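Local atomic coordinates of GH5 (Bacteroidetes bacterium AC2a, PDB entry 4YHE), a protein that acts as a glycoside hydrolase family 5 endoglucanase, probably hydrolysing beta-1,4-glucosidic bonds in cellulose and related polysaccharides. Residues V58-T63 / D85-M90; V62-H67 / Y74-G79. One frame throughout, in Å; residues are numbered along the deposited sequence.

Interaction 1: V58-T63 / D85-M90; sequences VRIPVT and DELVHM
Ile-60, of the segment carrying the second barrel strand, pushes its terminal methyl into the flank of the helix that follows, just where Leu-87 and Val-88 join. Ile-60 CD1 lies 4.2 Å from Leu-87 CB and also 4.2 Å from Val-88 N, so this methyl rests on the root of the leucine and on the helix backbone rather than on the leucine methyls. Two torsions carry it there: CG1 lies anti to the carbonyl carbon (chi1 -63°), and CD1 continues in an extended path beyond it (chi2 162°). The side chains of Ile-60 and Leu-87 pass at a slant, with Val-88 CG2 a little farther off, 4.6 Å from Ile-60 CD1. The contact is wholly apolar at its side chains, buried and small, about 108 Å² in all, and it leaves Ile-60 CA and Val-88 CA 7.9 Å apart.

On the outer side of this turn of helix, His-89 folds back along its own backbone. Its ND1 donates to Asp-85 O at 2.9 Å, while His-89 N reaches the same oxygen from the opposite face of the carbonyl plane. Val-88 CG1 covers part of one imidazole face. His-89 NE2 bonds to Asp-153, and Asp-85 forms a salt bridge with Arg-149, tying this outer surface to the end of helix 129-149 and the loop beyond.

The pair joins strand and helix of a beta-alpha-beta unit in a TIM barrel. Strand 97-101 completes that unit, with Val-98 against Ile-60 and Ile-100 against Val-88, while Phe-47 of helix 44-53 packs on Leu-87.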
loop_
_atom_site.group_PDB
_atom_site.type_symbol
_atom_site.label_atom_id
_atom_site.label_comp_id
_atom_site.label_asym_id
_atom_site.label_seq_id
_atom_site.Cartn_x
_atom_site.Cartn_y
_atom_site.Cartn_z
ATOM N N VAL A 58 8.275 2.161 5.701
ATOM C CA VAL A 58 7.125 1.784 6.487
ATOM C C VAL A 58 5.950 2.606 6.017
ATOM O O VAL A 58 6.059 3.810 5.797
ATOM C CB VAL A 58 7.369 1.937 8.016
ATOM C CG1 VAL A 58 7.762 3.378 8.384
ATOM C CG2 VAL A 58 6.115 1.546 8.805
ATOM N N ARG A 59 4.811 1.952 5.837
ATOM C CA ARG A 59 3.599 2.672 5.511
ATOM C C ARG A 59 2.711 2.669 6.762
ATOM O O ARG A 59 2.492 1.627 7.406
ATOM C CB ARG A 59 2.907 2.039 4.312
ATOM C CG ARG A 59 1.559 2.619 3.884
ATOM C CD ARG A 59 1.242 2.001 2.513
ATOM N NE ARG A 59 -0.025 2.344 1.866
ATOM C CZ ARG A 59 -1.180 1.686 1.992
ATOM N NH1 ARG A 59 -1.309 0.670 2.823
ATOM N NH2 ARG A 59 -2.241 2.074 1.275
ATOM N N ILE A 60 2.205 3.852 7.089
ATOM C CA ILE A 60 1.366 4.071 8.253
ATOM C C ILE A 60 0.011 4.517 7.714
ATOM O O ILE A 60 -0.200 5.699 7.498
ATOM C CB ILE A 60 1.967 5.115 9.182
ATOM C CG1 ILE A 60 3.321 4.621 9.722
ATOM C CG2 ILE A 60 1.074 5.377 10.378
ATOM C CD1 ILE A 60 4.181 5.728 10.294
ATOM N N PRO A 61 -0.853 3.565 7.386
ATOM C CA PRO A 61 -2.180 3.994 6.844
ATOM C C PRO A 61 -2.940 4.695 7.968
ATOM O O PRO A 61 -2.858 4.259 9.130
ATOM C CB PRO A 61 -2.852 2.666 6.475
ATOM C CG PRO A 61 -2.105 1.597 7.219
ATOM C CD PRO A 61 -0.737 2.110 7.523
ATOM N N VAL A 62 -3.684 5.767 7.652
ATOM C CA VAL A 62 -4.392 6.483 8.683
ATOM C C VAL A 62 -5.813 6.701 8.207
ATOM O O VAL A 62 -6.005 7.192 7.109
ATOM C CB VAL A 62 -3.758 7.854 8.940
ATOM C CG1 VAL A 62 -4.583 8.604 9.980
ATOM C CG2 VAL A 62 -2.291 7.707 9.368
ATOM N N THR A 63 -6.775 6.350 9.044
ATOM C CA THR A 63 -8.192 6.635 8.742
ATOM C C THR A 63 -8.518 7.896 9.530
ATOM O O THR A 63 -8.232 7.951 10.733
ATOM C CB THR A 63 -9.071 5.482 9.180
ATOM O OG1 THR A 63 -8.831 4.324 8.364
ATOM C CG2 THR A 63 -10.585 5.866 9.093
ATOM N N ASP A 85 1.918 12.453 13.705
ATOM C CA ASP A 85 3.213 13.166 13.774
ATOM C C ASP A 85 4.242 12.379 14.567
ATOM O O ASP A 85 5.387 12.217 14.134
ATOM C CB ASP A 85 2.985 14.559 14.415
ATOM C CG ASP A 85 4.144 15.538 14.226
ATOM O OD1 ASP A 85 5.266 15.166 13.833
ATOM O OD2 ASP A 85 3.878 16.732 14.511
ATOM N N GLU A 86 3.833 11.877 15.726
ATOM C CA GLU A 86 4.752 11.113 16.589
ATOM C C GLU A 86 5.229 9.820 15.947
ATOM O O GLU A 86 6.427 9.497 15.970
ATOM C CB GLU A 86 4.101 10.799 17.952
ATOM C CG GLU A 86 4.126 11.969 18.930
ATOM C CD GLU A 86 5.100 11.779 20.111
ATOM O OE1 GLU A 86 5.158 10.674 20.729
ATOM O OE2 GLU A 86 5.796 12.766 20.445
ATOM N N LEU A 87 4.298 9.078 15.359
ATOM C CA LEU A 87 4.657 7.808 14.689
ATOM C C LEU A 87 5.639 8.014 13.530
ATOM O O LEU A 87 6.637 7.282 13.399
ATOM C CB LEU A 87 3.391 7.138 14.168
ATOM C CG LEU A 87 2.444 6.625 15.254
ATOM C CD1 LEU A 87 1.100 6.328 14.632
ATOM C CD2 LEU A 87 3.044 5.402 15.921
ATOM N N VAL A 88 5.335 9.019 12.709
ATOM C CA VAL A 88 6.171 9.405 11.584
ATOM C C VAL A 88 7.599 9.655 12.070
ATOM O O VAL A 88 8.576 9.190 11.482
ATOM C CB VAL A 88 5.568 10.669 10.916
ATOM C CG1 VAL A 88 6.560 11.419 10.062
ATOM C CG2 VAL A 88 4.365 10.292 10.078
ATOM N N HIS A 89 7.715 10.377 13.179
ATOM C CA HIS A 89 9.053 10.727 13.686
ATOM C C HIS A 89 9.766 9.612 14.422
ATOM O O HIS A 89 11.005 9.548 14.381
ATOM C CB HIS A 89 8.980 12.068 14.440
ATOM C CG HIS A 89 8.811 13.234 13.522
ATOM N ND1 HIS A 89 7.586 13.815 13.256
ATOM C CD2 HIS A 89 9.711 13.878 12.734
ATOM C CE1 HIS A 89 7.751 14.790 12.382
ATOM N NE2 HIS A 89 9.029 14.845 12.047
ATOM N N MET A 90 9.026 8.661 15.020
ATOM C CA MET A 90 9.654 7.413 15.495
ATOM C C MET A 90 10.263 6.624 14.334
ATOM O O MET A 90 11.398 6.128 14.413
ATOM C CB MET A 90 8.653 6.507 16.221
ATOM C CG MET A 90 8.037 7.067 17.494
ATOM S SD MET A 90 6.772 5.940 18.115
ATOM C CE MET A 90 6.239 6.733 19.633
#

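Interaction 2: V62-H67 / Y74-G79; sequences VTWMGH and YAIERG
His-67 and Glu-77 are bonded twice, once by side chain and once by backbone, across the loop that links the second strand of the TIM barrel to its helix. His-67 ND1 donates to Glu-77 OE1 at 2.8 Å and 170°. The oxygen sits in the plane of the imidazole, whereas the N-H comes in from above the carboxylate plane, the two planes being 67° apart. The acid reaches the ring edge because its chain runs out extended, with CG opposite the main-chain nitrogen (chi1 179°). Glu-77 N, at the N-cap of helix 78-93, donates to His-67 O at 2.9 Å, and Ile-76 CA adds a C-H···O contact of 3.3 Å to this same His-67 O.

His-67 NE2 bonds to Ser-32 O, so the ring appears to donate from both nitrogens and may carry a positive charge; Trp-80 stacks on it. An alanine here would probably cost the Glu-77 carboxylate its imidazole partner, leaving it less fixed in rotation, and Trp-80 its stacking partner.

A type II turn from Trp-64 to His-67 presents the histidine, and Gly-66 holds backbone angles at which a side chain would jam against the preceding carbonyl. Within the same segment, Val-62 CG1 covers part of one face of the Trp-64 indole, whose NE1 bonds to Asn-101 O. Ile-76 meets the benzo ring at a slant, its CG2 4.0 Å and its CD1 4.1 Å from Trp-64 CZ3.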
loop_
_atom_site.group_PDB
_atom_site.type_symbol
_atom_site.label_atom_id
_atom_site.label_comp_id
_atom_site.label_asym_id
_atom_site.label_seq_id
_atom_site.Cartn_x
_atom_site.Cartn_y
_atom_site.Cartn_z
ATOM N N VAL A 62 -3.684 5.767 7.652
ATOM C CA VAL A 62 -4.392 6.483 8.683
ATOM C C VAL A 62 -5.813 6.701 8.207
ATOM O O VAL A 62 -6.005 7.192 7.109
ATOM C CB VAL A 62 -3.758 7.854 8.940
ATOM C CG1 VAL A 62 -4.583 8.604 9.980
ATOM C CG2 VAL A 62 -2.291 7.707 9.368
ATOM N N THR A 63 -6.775 6.350 9.044
ATOM C CA THR A 63 -8.192 6.635 8.742
ATOM C C THR A 63 -8.518 7.896 9.530
ATOM O O THR A 63 -8.232 7.951 10.733
ATOM C CB THR A 63 -9.071 5.482 9.180
ATOM O OG1 THR A 63 -8.831 4.324 8.364
ATOM C CG2 THR A 63 -10.585 5.866 9.093
ATOM N N TRP A 64 -9.080 8.912 8.878
ATOM C CA TRP A 64 -9.260 10.236 9.495
ATOM C C TRP A 64 -10.687 10.436 10.053
ATOM O O TRP A 64 -10.909 11.158 11.012
ATOM C CB TRP A 64 -8.832 11.340 8.531
ATOM C CG TRP A 64 -7.387 11.217 8.123
ATOM C CD1 TRP A 64 -6.908 10.462 7.078
ATOM C CD2 TRP A 64 -6.222 11.808 8.743
ATOM N NE1 TRP A 64 -5.543 10.560 7.010
ATOM C CE2 TRP A 64 -5.096 11.377 8.011
ATOM C CE3 TRP A 64 -6.024 12.657 9.840
ATOM C CZ2 TRP A 64 -3.799 11.772 8.328
ATOM C CZ3 TRP A 64 -4.763 13.032 10.161
ATOM C CH2 TRP A 64 -3.641 12.574 9.419
ATOM N N MET A 65 -11.610 9.695 9.475
ATOM C CA MET A 65 -12.990 9.631 9.866
ATOM C C MET A 65 -13.146 9.587 11.390
ATOM O O MET A 65 -12.541 8.752 12.051
ATOM C CB MET A 65 -13.508 8.338 9.210
ATOM C CG MET A 65 -14.982 8.133 9.166
ATOM S SD MET A 65 -15.310 6.600 8.290
ATOM C CE MET A 65 -14.828 5.430 9.549
ATOM N N GLY A 66 -13.956 10.504 11.933
ATOM C CA GLY A 66 -14.158 10.639 13.391
ATOM C C GLY A 66 -13.300 11.757 13.995
ATOM O O GLY A 66 -13.566 12.185 15.113
ATOM N N HIS A 67 -12.281 12.222 13.262
ATOM C CA HIS A 67 -11.342 13.233 13.753
ATOM C C HIS A 67 -11.373 14.448 12.903
ATOM O O HIS A 67 -10.475 15.254 12.974
ATOM C CB HIS A 67 -9.909 12.681 13.798
ATOM C CG HIS A 67 -9.814 11.388 14.520
ATOM N ND1 HIS A 67 -9.890 11.301 15.891
ATOM C CD2 HIS A 67 -9.735 10.120 14.065
ATOM C CE1 HIS A 67 -9.840 10.033 16.252
ATOM N NE2 HIS A 67 -9.721 9.298 15.162
ATOM N N TYR A 74 -13.307 21.563 8.029
ATOM C CA TYR A 74 -12.927 20.163 8.212
ATOM C C TYR A 74 -11.675 20.057 9.104
ATOM O O TYR A 74 -10.687 19.383 8.772
ATOM C CB TYR A 74 -12.729 19.466 6.852
ATOM C CG TYR A 74 -13.955 19.480 5.933
ATOM C CD1 TYR A 74 -15.014 18.588 6.122
ATOM C CD2 TYR A 74 -14.028 20.355 4.857
ATOM C CE1 TYR A 74 -16.116 18.588 5.270
ATOM C CE2 TYR A 74 -15.106 20.363 4.006
ATOM C CZ TYR A 74 -16.146 19.480 4.207
ATOM O OH TYR A 74 -17.223 19.518 3.352
ATOM N N ALA A 75 -11.733 20.722 10.254
ATOM C CA ALA A 75 -10.572 20.822 11.132
ATOM C C ALA A 75 -10.199 19.438 11.675
ATOM O O ALA A 75 -11.063 18.725 12.182
ATOM C CB ALA A 75 -10.856 21.779 12.293
ATOM N N ILE A 76 -8.922 19.066 11.573
ATOM C CA ILE A 76 -8.479 17.791 12.097
ATOM C C ILE A 76 -8.162 17.931 13.576
ATOM O O ILE A 76 -7.392 18.793 13.971
ATOM C CB ILE A 76 -7.194 17.293 11.398
ATOM C CG1 ILE A 76 -7.459 17.057 9.899
ATOM C CG2 ILE A 76 -6.667 16.032 12.089
ATOM C CD1 ILE A 76 -6.199 16.714 9.134
ATOM N N GLU A 77 -8.718 17.039 14.374
ATOM C CA GLU A 77 -8.505 17.002 15.811
ATOM C C GLU A 77 -7.009 16.948 16.113
ATOM O O GLU A 77 -6.293 16.088 15.594
ATOM C CB GLU A 77 -9.252 15.783 16.326
ATOM C CG GLU A 77 -9.189 15.488 17.795
ATOM C CD GLU A 77 -9.380 14.000 18.006
ATOM O OE1 GLU A 77 -10.425 13.471 17.548
ATOM O OE2 GLU A 77 -8.455 13.360 18.563
ATOM N N ARG A 78 -6.508 17.882 16.920
ATOM C CA ARG A 78 -5.050 17.973 17.106
ATOM C C ARG A 78 -4.421 16.746 17.703
ATOM O O ARG A 78 -3.308 16.384 17.337
ATOM C CB ARG A 78 -4.649 19.158 17.990
ATOM C CG ARG A 78 -3.128 19.256 18.123
ATOM C CD ARG A 78 -2.649 20.681 18.127
ATOM N NE ARG A 78 -2.405 21.163 19.475
ATOM C CZ ARG A 78 -2.346 22.451 19.808
ATOM N NH1 ARG A 78 -2.533 23.399 18.895
ATOM N NH2 ARG A 78 -2.111 22.793 21.068
ATOM N N GLY A 79 -5.089 16.109 18.658
ATOM C CA GLY A 79 -4.524 14.914 19.279
ATOM C C GLY A 79 -4.270 13.804 18.267
ATOM O O GLY A 79 -3.256 13.086 18.333
HETATM O O HOH W 1 -12.482 14.714 17.263
#

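Interactions 1 and 2 hold the same strand-loop-helix passage at two levels, their centres about 14 Å apart. Interaction 1 lies about 13 Å from the centre of the chain, interaction 2 about 21 Å, where the loop turns back into helix 78-93. Both segment pairs include Val-62 and Thr-63, and Val-62 bridges the levels by packing on Trp-80 and Val-84 of that helix. Next to Ile-60, Arg-59 forms salt bridges with Glu-160 and Glu-295 and bonds to Asn-163, near the strand ends where family 5 enzymes carry their catalytic glutamates. This is consistent with strand 57-60 supplying the active-site arginine of the family.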